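Local atomic coordinates of FYVE, RhoGEF and PH domain-containing protein 5 (Homo sapiens, PDB entry 3MPX), a protein that activates the small GTPase CDC42 by exchanging its bound GDP for GTP, and mediates CDC42 activation in response to VEGF. Residues Q20-V25 / L184-P189; I26-L31 / E95-W100; E39-L44 / L167-R172; Q175-L180 / G199-I204. One frame throughout, in Å; residues are numbered along the deposited sequence.

Interaction 1: residues Q20-V25 / L184-P189; sequences QSRALV and LNNLCP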
# COMPACT_ATOMS: atom_id res chain seq x y z
N GLN A 20 -17.83 -16.42 10.27
CA GLN A 20 -17.81 -17.62 9.41
C GLN A 20 -18.02 -17.29 7.93
O GLN A 20 -17.19 -17.66 7.12
CB GLN A 20 -18.80 -18.68 9.88
CG GLN A 20 -18.22 -19.67 10.88
CD GLN A 20 -19.04 -20.94 11.00
OE1 GLN A 20 -19.69 -21.19 12.03
NE2 GLN A 20 -19.03 -21.77 9.95
N SER A 21 -19.12 -16.58 7.59
CA SER A 21 -19.40 -16.09 6.23
C SER A 21 -18.42 -14.95 5.99
O SER A 21 -17.81 -14.83 4.93
CB SER A 21 -20.84 -15.55 6.12
OG SER A 21 -21.85 -16.55 6.09
N ARG A 22 -18.26 -14.12 7.02
CA ARG A 22 -17.37 -12.98 7.05
C ARG A 22 -15.93 -13.40 6.76
O ARG A 22 -15.30 -12.78 5.90
CB ARG A 22 -17.52 -12.23 8.37
CG ARG A 22 -18.48 -11.06 8.26
CD ARG A 22 -18.82 -10.45 9.60
NE ARG A 22 -19.62 -11.37 10.41
CZ ARG A 22 -19.94 -11.17 11.68
NH1 ARG A 22 -19.54 -10.08 12.31
NH2 ARG A 22 -20.66 -12.08 12.34
N ALA A 23 -15.45 -14.50 7.39
CA ALA A 23 -14.09 -15.02 7.15
C ALA A 23 -14.01 -15.70 5.78
O ALA A 23 -12.97 -15.67 5.13
CB ALA A 23 -13.70 -15.98 8.26
N LEU A 24 -15.14 -16.29 5.32
CA LEU A 24 -15.20 -16.94 4.01
C LEU A 24 -15.01 -15.90 2.89
O LEU A 24 -14.20 -16.14 1.99
CB LEU A 24 -16.50 -17.75 3.83
CG LEU A 24 -16.79 -18.35 2.42
CD1 LEU A 24 -15.62 -19.21 1.90
CD2 LEU A 24 -18.06 -19.14 2.44
N VAL A 25 -15.69 -14.75 2.97
CA VAL A 25 -15.60 -13.68 1.98
C VAL A 25 -14.17 -13.06 1.96
O VAL A 25 -13.71 -12.61 0.90
CB VAL A 25 -16.72 -12.64 2.23
CG1 VAL A 25 -16.34 -11.24 1.74
CG2 VAL A 25 -18.02 -13.09 1.60
N LEU A 184 -8.77 -12.51 11.16
CA LEU A 184 -8.60 -12.87 12.57
C LEU A 184 -9.80 -12.44 13.42
O LEU A 184 -10.21 -13.20 14.31
CB LEU A 184 -7.27 -12.27 13.11
CG LEU A 184 -6.82 -12.56 14.57
CD1 LEU A 184 -5.97 -13.80 14.68
CD2 LEU A 184 -6.09 -11.36 15.15
N ASN A 185 -10.36 -11.23 13.14
CA ASN A 185 -11.51 -10.66 13.87
C ASN A 185 -12.79 -11.49 13.72
O ASN A 185 -13.71 -11.33 14.51
CB ASN A 185 -11.78 -9.22 13.46
CG ASN A 185 -10.65 -8.27 13.72
OD1 ASN A 185 -9.79 -8.50 14.56
ND2 ASN A 185 -10.63 -7.21 12.95
N ASN A 186 -12.84 -12.35 12.71
CA ASN A 186 -13.98 -13.22 12.47
C ASN A 186 -13.71 -14.66 12.86
O ASN A 186 -14.59 -15.51 12.72
CB ASN A 186 -14.43 -13.11 11.04
CG ASN A 186 -14.92 -11.75 10.70
OD1 ASN A 186 -15.99 -11.31 11.14
ND2 ASN A 186 -14.16 -11.06 9.90
N LEU A 187 -12.50 -14.95 13.36
CA LEU A 187 -12.15 -16.31 13.78
C LEU A 187 -12.48 -16.51 15.25
O LEU A 187 -12.57 -15.52 16.01
CB LEU A 187 -10.67 -16.66 13.52
CG LEU A 187 -10.17 -16.74 12.06
CD1 LEU A 187 -8.74 -17.18 12.03
CD2 LEU A 187 -10.98 -17.68 11.22
N CYS A 188 -12.66 -17.78 15.66
CA CYS A 188 -12.91 -18.10 17.05
C CYS A 188 -11.59 -17.92 17.80
O CYS A 188 -10.61 -18.56 17.39
CB CYS A 188 -13.45 -19.52 17.20
SG CYS A 188 -13.84 -19.97 18.91
N PRO A 189 -11.53 -17.08 18.87
CA PRO A 189 -10.25 -16.85 19.58
C PRO A 189 -9.59 -18.09 20.17
O PRO A 189 -8.48 -18.01 20.70
CB PRO A 189 -10.64 -15.86 20.68
CG PRO A 189 -11.81 -15.14 20.12
CD PRO A 189 -12.59 -16.23 19.44
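The amide oxygen OD1 of Asn186 lies beside the aliphatic part of Arg22, with Arg22 CB and CD both 3.3 Å from Asn186 OD1. No hydrogen bond joins the pair: the two side chains cross at about a right angle, and the guanidinium and amide planes stand 63° apart. Asn186 is brought to this place by its first torsion, which sets CG beside its own backbone N (chi1 -65°) and leans the amide over the first turn of helix 21-59. Its ND2 is weakly hydrogen-bonded to the carbonyl oxygen of Asp182, one turn back. The contact lies near the surface of the DH domain, where the start of its first long helix meets the type I beta turn from Leu184 to Leu187 at the end of helix 162-184. Replacing Asn186 by an alanine would probably leave the methylenes of Arg22 without this neighbour and Asp182 O without its weak donor. Closer to the backbone, CB of Asn186 packs 4.1 Å from Ala23 CB, where the segments come closest, with CA atoms of Ala23 and Asn186 5.6 Å apart. Leu187 adds a looser apolar touch, its CD2 4.4 Å from Ala23 CB, and also rests on Glu193 and Thr197 of helix 192-214.

Interaction 2: residues I26-L31 / E95-W100; sequences IAQELL and ERLSNW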
# COMPACT_ATOMS: atom_id res chain seq x y z
N ILE A 26 -13.48 -13.02 3.12
CA ILE A 26 -12.13 -12.46 3.21
C ILE A 26 -11.11 -13.40 2.50
O ILE A 26 -10.22 -12.90 1.81
CB ILE A 26 -11.76 -12.11 4.68
CG1 ILE A 26 -12.65 -10.95 5.18
CG2 ILE A 26 -10.26 -11.75 4.82
CD1 ILE A 26 -12.81 -10.85 6.66
N ALA A 27 -11.27 -14.73 2.62
CA ALA A 27 -10.38 -15.69 1.96
C ALA A 27 -10.62 -15.62 0.48
O ALA A 27 -9.67 -15.70 -0.29
CB ALA A 27 -10.64 -17.09 2.47
N GLN A 28 -11.88 -15.39 0.08
CA GLN A 28 -12.26 -15.19 -1.32
C GLN A 28 -11.62 -13.87 -1.80
O GLN A 28 -11.04 -13.87 -2.89
CB GLN A 28 -13.79 -15.18 -1.48
CG GLN A 28 -14.43 -16.56 -1.24
CD GLN A 28 -15.95 -16.63 -1.30
OE1 GLN A 28 -16.52 -17.74 -1.30
NE2 GLN A 28 -16.66 -15.49 -1.36
N GLU A 29 -11.62 -12.80 -0.96
CA GLU A 29 -10.99 -11.50 -1.24
C GLU A 29 -9.48 -11.66 -1.39
O GLU A 29 -8.85 -10.98 -2.20
CB GLU A 29 -11.29 -10.47 -0.14
CG GLU A 29 -11.12 -9.03 -0.59
CD GLU A 29 -10.87 -7.96 0.48
OE1 GLU A 29 -10.06 -7.04 0.21
OE2 GLU A 29 -11.50 -8.03 1.56
N LEU A 30 -8.91 -12.58 -0.61
CA LEU A 30 -7.49 -12.90 -0.62
C LEU A 30 -7.13 -13.64 -1.89
O LEU A 30 -6.15 -13.28 -2.53
CB LEU A 30 -7.14 -13.71 0.63
CG LEU A 30 -5.66 -14.03 0.87
CD1 LEU A 30 -4.85 -12.77 1.19
CD2 LEU A 30 -5.52 -15.12 1.93
N LEU A 31 -7.95 -14.64 -2.29
CA LEU A 31 -7.72 -15.40 -3.53
C LEU A 31 -7.81 -14.53 -4.78
O LEU A 31 -6.92 -14.60 -5.62
CB LEU A 31 -8.66 -16.60 -3.63
CG LEU A 31 -8.55 -17.54 -4.87
CD1 LEU A 31 -7.20 -18.21 -4.96
CD2 LEU A 31 -9.62 -18.59 -4.84
N GLU A 95 -7.07 -24.25 -4.27
CA GLU A 95 -7.44 -25.57 -3.79
C GLU A 95 -8.14 -25.55 -2.43
O GLU A 95 -9.13 -26.26 -2.26
CB GLU A 95 -6.22 -26.49 -3.74
N ARG A 96 -7.63 -24.75 -1.48
CA ARG A 96 -8.17 -24.64 -0.12
C ARG A 96 -9.57 -24.01 -0.06
O ARG A 96 -10.35 -24.36 0.83
CB ARG A 96 -7.21 -23.88 0.80
CG ARG A 96 -6.07 -24.80 1.23
CD ARG A 96 -5.09 -24.13 2.15
NE ARG A 96 -5.02 -24.83 3.43
CZ ARG A 96 -3.91 -25.38 3.91
NH1 ARG A 96 -3.93 -26.01 5.08
NH2 ARG A 96 -2.77 -25.31 3.23
N LEU A 97 -9.88 -23.11 -1.00
CA LEU A 97 -11.18 -22.46 -1.09
C LEU A 97 -12.21 -23.31 -1.84
O LEU A 97 -13.41 -23.06 -1.74
CB LEU A 97 -11.04 -21.08 -1.72
CG LEU A 97 -10.74 -20.00 -0.69
CD1 LEU A 97 -9.59 -19.13 -1.11
CD2 LEU A 97 -11.98 -19.21 -0.36
N SER A 98 -11.73 -24.34 -2.55
CA SER A 98 -12.57 -25.30 -3.26
C SER A 98 -13.08 -26.32 -2.25
O SER A 98 -14.21 -26.80 -2.37
CB SER A 98 -11.76 -25.99 -4.34
OG SER A 98 -11.37 -25.05 -5.33
N ASN A 99 -12.26 -26.64 -1.23
CA ASN A 99 -12.63 -27.58 -0.18
C ASN A 99 -12.90 -26.84 1.14
O ASN A 99 -12.51 -27.33 2.21
CB ASN A 99 -11.56 -28.68 -0.02
CG ASN A 99 -11.21 -29.45 -1.29
OD1 ASN A 99 -12.05 -29.69 -2.17
ND2 ASN A 99 -9.96 -29.88 -1.38
N TRP A 100 -13.58 -25.66 1.07
CA TRP A 100 -13.86 -24.86 2.27
C TRP A 100 -14.91 -25.47 3.19
O TRP A 100 -14.86 -25.20 4.40
CB TRP A 100 -14.24 -23.42 1.91
CG TRP A 100 -14.15 -22.45 3.07
CD1 TRP A 100 -15.17 -22.00 3.84
CD2 TRP A 100 -12.95 -21.86 3.60
NE1 TRP A 100 -14.70 -21.09 4.77
CE2 TRP A 100 -13.34 -20.99 4.64
CE3 TRP A 100 -11.59 -21.95 3.27
CZ2 TRP A 100 -12.42 -20.23 5.37
CZ3 TRP A 100 -10.67 -21.19 3.99
CH2 TRP A 100 -11.09 -20.33 5.02
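Leu97 carries this contact, reaching from the end of helix 66-98 to the flank of helix 21-59. Its CB points at the opposing helix and CG forks there into two methyls that share Ala27: CD1 goes on to Leu31 and CD2 to Gln28. CD1 lies 3.5 Å from the carbonyl oxygen Ala27 O and 3.7 Å from Leu31 CB, with CD2 of Leu31 also close by as the two leucines run past each other in opposite directions. CD2 of Leu97 is 3.8 Å from Ala27 CB and 3.7 Å from Gln28 CG, beyond which the glutamine chain runs extended. Every touch is apolar or van der Waals. Trp100 adds the far corner of its indole, CH2 coming to 4.1 Å from Ala27 CB. That ring swings toward helix 21-59 because CG stands opposite the backbone N (chi1 -163°). Ala27 is therefore shared by a leucine and a tryptophan and is buried, although the contact as a whole lies near the surface. Around it the helical bundle of the DH domain closes in: Leu31 also packs on Leu90 and Leu93 of helix 66-98, and Trp100 on Tyr183 of helix 162-184.

Interaction 3: residues E39-L44 / L167-R172; sequences EMLQHL and LRVVQR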
# COMPACT_ATOMS: atom_id res chain seq x y z
N GLU A 39 -0.66 -12.40 -11.76
CA GLU A 39 -0.78 -11.90 -13.14
C GLU A 39 0.18 -10.70 -13.30
O GLU A 39 0.88 -10.59 -14.31
CB GLU A 39 -2.25 -11.47 -13.38
CG GLU A 39 -2.53 -10.70 -14.67
CD GLU A 39 -2.84 -11.49 -15.93
OE1 GLU A 39 -3.09 -10.85 -16.97
OE2 GLU A 39 -2.84 -12.74 -15.87
N MSE A 40 0.23 -9.84 -12.28
CA MSE A 40 1.09 -8.67 -12.26
C MSE A 40 2.54 -9.06 -12.15
O MSE A 40 3.37 -8.48 -12.84
CB MSE A 40 0.66 -7.74 -11.12
CG MSE A 40 1.37 -6.39 -11.13
SE MSE A 40 3.07 -6.48 -10.17
CE MSE A 40 2.40 -6.17 -8.37
N LEU A 41 2.87 -10.05 -11.29
CA LEU A 41 4.26 -10.48 -11.12
C LEU A 41 4.79 -11.16 -12.37
O LEU A 41 5.99 -11.06 -12.64
CB LEU A 41 4.48 -11.39 -9.90
CG LEU A 41 4.28 -10.80 -8.50
CD1 LEU A 41 4.42 -11.87 -7.49
CD2 LEU A 41 5.28 -9.70 -8.20
N GLN A 42 3.89 -11.82 -13.12
CA GLN A 42 4.11 -12.54 -14.38
C GLN A 42 4.67 -11.56 -15.40
O GLN A 42 5.82 -11.70 -15.80
CB GLN A 42 2.78 -13.15 -14.87
CG GLN A 42 2.88 -14.12 -16.04
CD GLN A 42 3.06 -15.55 -15.60
OE1 GLN A 42 3.88 -16.30 -16.16
NE2 GLN A 42 2.28 -15.98 -14.60
N HIS A 43 3.86 -10.53 -15.76
CA HIS A 43 4.15 -9.47 -16.75
C HIS A 43 5.30 -8.58 -16.34
O HIS A 43 5.96 -8.00 -17.21
CB HIS A 43 2.88 -8.65 -17.03
CG HIS A 43 1.81 -9.48 -17.69
ND1 HIS A 43 0.66 -9.85 -17.00
CD2 HIS A 43 1.82 -10.09 -18.90
CE1 HIS A 43 -0.02 -10.63 -17.84
NE2 HIS A 43 0.64 -10.81 -18.99
N LEU A 44 5.58 -8.51 -15.03
CA LEU A 44 6.73 -7.80 -14.52
C LEU A 44 7.98 -8.58 -14.92
O LEU A 44 8.94 -7.99 -15.41
CB LEU A 44 6.63 -7.69 -13.00
CG LEU A 44 7.64 -6.74 -12.33
CD1 LEU A 44 7.42 -5.29 -12.75
CD2 LEU A 44 7.55 -6.86 -10.86
N LEU A 167 6.75 -0.63 -6.26
CA LEU A 167 6.19 -0.49 -4.91
C LEU A 167 5.03 -1.48 -4.82
O LEU A 167 4.77 -2.04 -3.75
CB LEU A 167 5.63 0.93 -4.68
CG LEU A 167 6.57 2.14 -4.72
CD1 LEU A 167 5.78 3.42 -4.75
CD2 LEU A 167 7.48 2.17 -3.51
N ARG A 168 4.33 -1.70 -5.97
CA ARG A 168 3.20 -2.61 -6.15
C ARG A 168 3.55 -4.05 -5.73
O ARG A 168 2.68 -4.76 -5.23
CB ARG A 168 2.66 -2.53 -7.59
CG ARG A 168 1.54 -1.52 -7.78
CD ARG A 168 1.31 -1.21 -9.24
NE ARG A 168 1.39 0.23 -9.52
CZ ARG A 168 1.31 0.76 -10.73
NH1 ARG A 168 1.15 -0.01 -11.80
NH2 ARG A 168 1.39 2.08 -10.89
N VAL A 169 4.83 -4.45 -5.87
CA VAL A 169 5.36 -5.74 -5.43
C VAL A 169 5.32 -5.79 -3.88
O VAL A 169 4.66 -6.65 -3.32
CB VAL A 169 6.78 -6.00 -6.01
CG1 VAL A 169 7.52 -7.14 -5.31
CG2 VAL A 169 6.72 -6.23 -7.52
N VAL A 170 5.99 -4.82 -3.21
CA VAL A 170 6.12 -4.66 -1.75
C VAL A 170 4.77 -4.33 -1.06
O VAL A 170 4.62 -4.54 0.14
CB VAL A 170 7.18 -3.55 -1.48
CG1 VAL A 170 7.49 -3.38 0.01
CG2 VAL A 170 8.45 -3.79 -2.27
N GLN A 171 3.83 -3.78 -1.80
CA GLN A 171 2.52 -3.38 -1.29
C GLN A 171 1.64 -4.60 -0.88
O GLN A 171 0.89 -4.51 0.11
CB GLN A 171 1.85 -2.46 -2.33
CG GLN A 171 0.36 -2.28 -2.22
CD GLN A 171 -0.15 -1.53 -3.42
OE1 GLN A 171 -0.33 -0.33 -3.36
NE2 GLN A 171 -0.33 -2.22 -4.54
N ARG A 172 1.78 -5.74 -1.59
CA ARG A 172 1.02 -6.96 -1.27
C ARG A 172 1.19 -7.38 0.20
O ARG A 172 0.25 -7.93 0.79
CB ARG A 172 1.47 -8.12 -2.17
CG ARG A 172 0.54 -9.33 -2.16
CD ARG A 172 -0.89 -9.03 -2.61
NE ARG A 172 -1.73 -10.21 -2.48
CZ ARG A 172 -3.03 -10.19 -2.20
NH1 ARG A 172 -3.70 -11.32 -2.12
NH2 ARG A 172 -3.65 -9.04 -1.99
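Within the helical bundle of the DH domain, the catalytic module of Dbl-family exchange factors, helices 21-59 and 162-184 run roughly antiparallel where residues 39-44 face residues 167-172. The short segments stand well apart, with axes 11.0 Å at closest approach and 148° between their directions, so side chains must bridge the distance. Met40, present as selenomethionine, does this with a bent chain: CG lies opposite the backbone N, and turns at the next two torsions carry the terminal methyl CE across. CE of Met40 ends 3.5 Å from Arg168 O and 3.7 Å from Arg168 CB, a van der Waals approach to the backbone of the other helix. The rest of the Arg168 side chain leads away from the contact.

One turn of helix 21-59 presents two leucines to a single methyl, CG2 of Val169. Leu41 crosses the valine at about a right angle, with CD2 3.8 Å from Val169 CG2. Val169 is also covered by His123 of helix 117-138, and its carbonyl oxygen accepts a hydrogen bond from Tyr37 OH, a polar tie between the same two helices. Leu41 also touches Ile82, His83 and His86 of helix 66-98, so the contact belongs to the buried core. Three residues further on, Leu44 approaches at a slant and sets its CD2 3.5 Å from Val169 CG2.

Interaction 4: residues Q175-L180 / G199-I204; sequences QYQVLL and GALSLI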
# COMPACT_ATOMS: atom_id res chain seq x y z
N GLN A 175 -1.13 -5.54 2.39
CA GLN A 175 -2.44 -6.08 2.06
C GLN A 175 -2.71 -7.36 2.85
O GLN A 175 -3.79 -7.49 3.42
CB GLN A 175 -2.56 -6.32 0.54
CG GLN A 175 -2.85 -5.02 -0.25
CD GLN A 175 -2.71 -5.18 -1.75
OE1 GLN A 175 -2.63 -6.28 -2.30
NE2 GLN A 175 -2.66 -4.06 -2.45
N TYR A 176 -1.72 -8.28 2.95
CA TYR A 176 -1.88 -9.51 3.75
C TYR A 176 -2.17 -9.10 5.21
O TYR A 176 -3.12 -9.60 5.80
CB TYR A 176 -0.63 -10.38 3.70
CG TYR A 176 -0.29 -11.04 2.38
CD1 TYR A 176 -1.30 -11.52 1.54
CD2 TYR A 176 1.02 -11.33 2.03
CE1 TYR A 176 -1.00 -12.17 0.35
CE2 TYR A 176 1.34 -11.98 0.84
CZ TYR A 176 0.32 -12.38 -0.01
OH TYR A 176 0.64 -13.00 -1.19
N GLN A 177 -1.40 -8.13 5.76
CA GLN A 177 -1.58 -7.56 7.09
C GLN A 177 -2.99 -7.06 7.30
O GLN A 177 -3.63 -7.50 8.25
CB GLN A 177 -0.58 -6.42 7.31
CG GLN A 177 0.80 -6.93 7.69
CD GLN A 177 1.83 -5.85 7.93
OE1 GLN A 177 2.81 -6.07 8.64
NE2 GLN A 177 1.66 -4.65 7.33
N VAL A 178 -3.53 -6.22 6.40
CA VAL A 178 -4.91 -5.71 6.56
C VAL A 178 -5.96 -6.83 6.40
O VAL A 178 -6.87 -6.92 7.21
CB VAL A 178 -5.28 -4.43 5.74
CG1 VAL A 178 -4.25 -3.33 5.91
CG2 VAL A 178 -5.50 -4.72 4.26
N LEU A 179 -5.81 -7.70 5.38
CA LEU A 179 -6.73 -8.80 5.13
C LEU A 179 -6.72 -9.80 6.28
O LEU A 179 -7.80 -10.20 6.74
CB LEU A 179 -6.41 -9.53 3.81
CG LEU A 179 -7.00 -8.94 2.54
CD1 LEU A 179 -6.01 -9.01 1.41
CD2 LEU A 179 -8.24 -9.69 2.13
N LEU A 180 -5.52 -10.19 6.75
CA LEU A 180 -5.34 -11.20 7.78
C LEU A 180 -5.83 -10.73 9.13
O LEU A 180 -6.34 -11.55 9.92
CB LEU A 180 -3.90 -11.71 7.82
CG LEU A 180 -3.56 -12.68 6.66
CD1 LEU A 180 -2.09 -12.80 6.47
CD2 LEU A 180 -4.18 -14.06 6.87
N GLY A 199 0.42 -16.04 13.83
CA GLY A 199 1.74 -16.48 13.40
C GLY A 199 2.10 -15.96 12.03
O GLY A 199 3.23 -15.50 11.82
N ALA A 200 1.14 -16.02 11.08
CA ALA A 200 1.26 -15.48 9.71
C ALA A 200 1.36 -13.96 9.77
O ALA A 200 2.04 -13.34 8.95
CB ALA A 200 0.06 -15.88 8.88
N LEU A 201 0.72 -13.36 10.78
CA LEU A 201 0.76 -11.91 10.92
C LEU A 201 2.09 -11.43 11.42
O LEU A 201 2.55 -10.36 11.00
CB LEU A 201 -0.39 -11.39 11.80
CG LEU A 201 -1.66 -11.08 11.02
CD1 LEU A 201 -2.86 -10.94 11.94
CD2 LEU A 201 -1.46 -9.87 10.13
N SER A 202 2.72 -12.21 12.31
CA SER A 202 4.01 -11.83 12.87
C SER A 202 5.13 -12.12 11.86
O SER A 202 6.09 -11.35 11.76
CB SER A 202 4.23 -12.52 14.22
OG SER A 202 4.57 -13.88 14.03
N LEU A 203 4.95 -13.20 11.06
CA LEU A 203 5.86 -13.63 10.01
C LEU A 203 5.95 -12.52 8.96
O LEU A 203 7.05 -12.17 8.55
CB LEU A 203 5.36 -14.97 9.38
CG LEU A 203 6.22 -15.66 8.30
CD1 LEU A 203 6.07 -17.18 8.35
CD2 LEU A 203 5.81 -15.22 6.89
N ILE A 204 4.81 -11.94 8.56
CA ILE A 204 4.75 -10.86 7.56
C ILE A 204 5.25 -9.57 8.17
O ILE A 204 5.87 -8.78 7.46
CB ILE A 204 3.32 -10.73 6.94
CG1 ILE A 204 3.00 -11.91 6.01
CG2 ILE A 204 3.11 -9.39 6.20
CD1 ILE A 204 1.52 -12.22 5.94
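Ala200 meets Leu180 across helices 192-214 and 162-184, its CB a loose 4.5 Å from Leu180 CD1. Next along the chain, Leu201 brings its branched end back to the backbone of the partner helix. Leu201 CD2 sits 3.7 Å from Gln177 O and 3.8 Å from Leu180 CB, while Leu201 CD1 lies near the Leu180 carbonyl group. A glycine in place of Leu201 would probably open a gap beside Leu180 CB and uncover the Gln177 backbone where the two segments come nearest. The CB of Ser202 points away, and its OG hydrogen-bonds to Gly199 O, tilted 32° from the carbonyl plane; Leu203 N reaches the same oxygen from the same face.

Ile204 then sends its two branches to different neighbours. With CG1 beside the backbone N (chi1 -72°), the longer branch ends in CD1, packed 3.6 Å from Tyr176 CB and 3.7 Å from Leu180 CD1 and crossing both side chains at about a right angle. The shorter branch, CG2, lies 3.7 Å from Gln177 CG, alongside the extended glutamine chain. The polar ends are held elsewhere: Gln177 OE1 is hydrogen-bonded to Thr208 OG1, and Tyr176 OH to Glu34 on helix 21-59. Phe110 packs against Leu180, Ala200 and Ile204 and meets the Tyr176 ring edge-to-face. Two consecutive long helices, antiparallel at 158° with segment axes 9.8 Å apart, form a helical hairpin in the all-helical bundle of the DH domain.

From the N terminus, helix 21-59 supplies the first segment of interactions 1, 2 and 3 in turn. Interaction 2 closes the shortest of these three loops, to the end of helix 66-98; interaction 3 closes a longer one onto helix 162-184, and interaction 1 the longest, to the turn ending that helix. Interactions 2 and 3 both fall within the span of interaction 1 but cross each other. Interaction 4 follows both in series, closing a short loop to helix 192-214 and crossing interaction 1. Leu30 and Leu179 pack together between interactions 2 and 4, while Leu24 meets Trp100 between interactions 1 and 2. Together the four contacts tie helices 21-59, 66-98, 162-184 and 192-214 into one bundle.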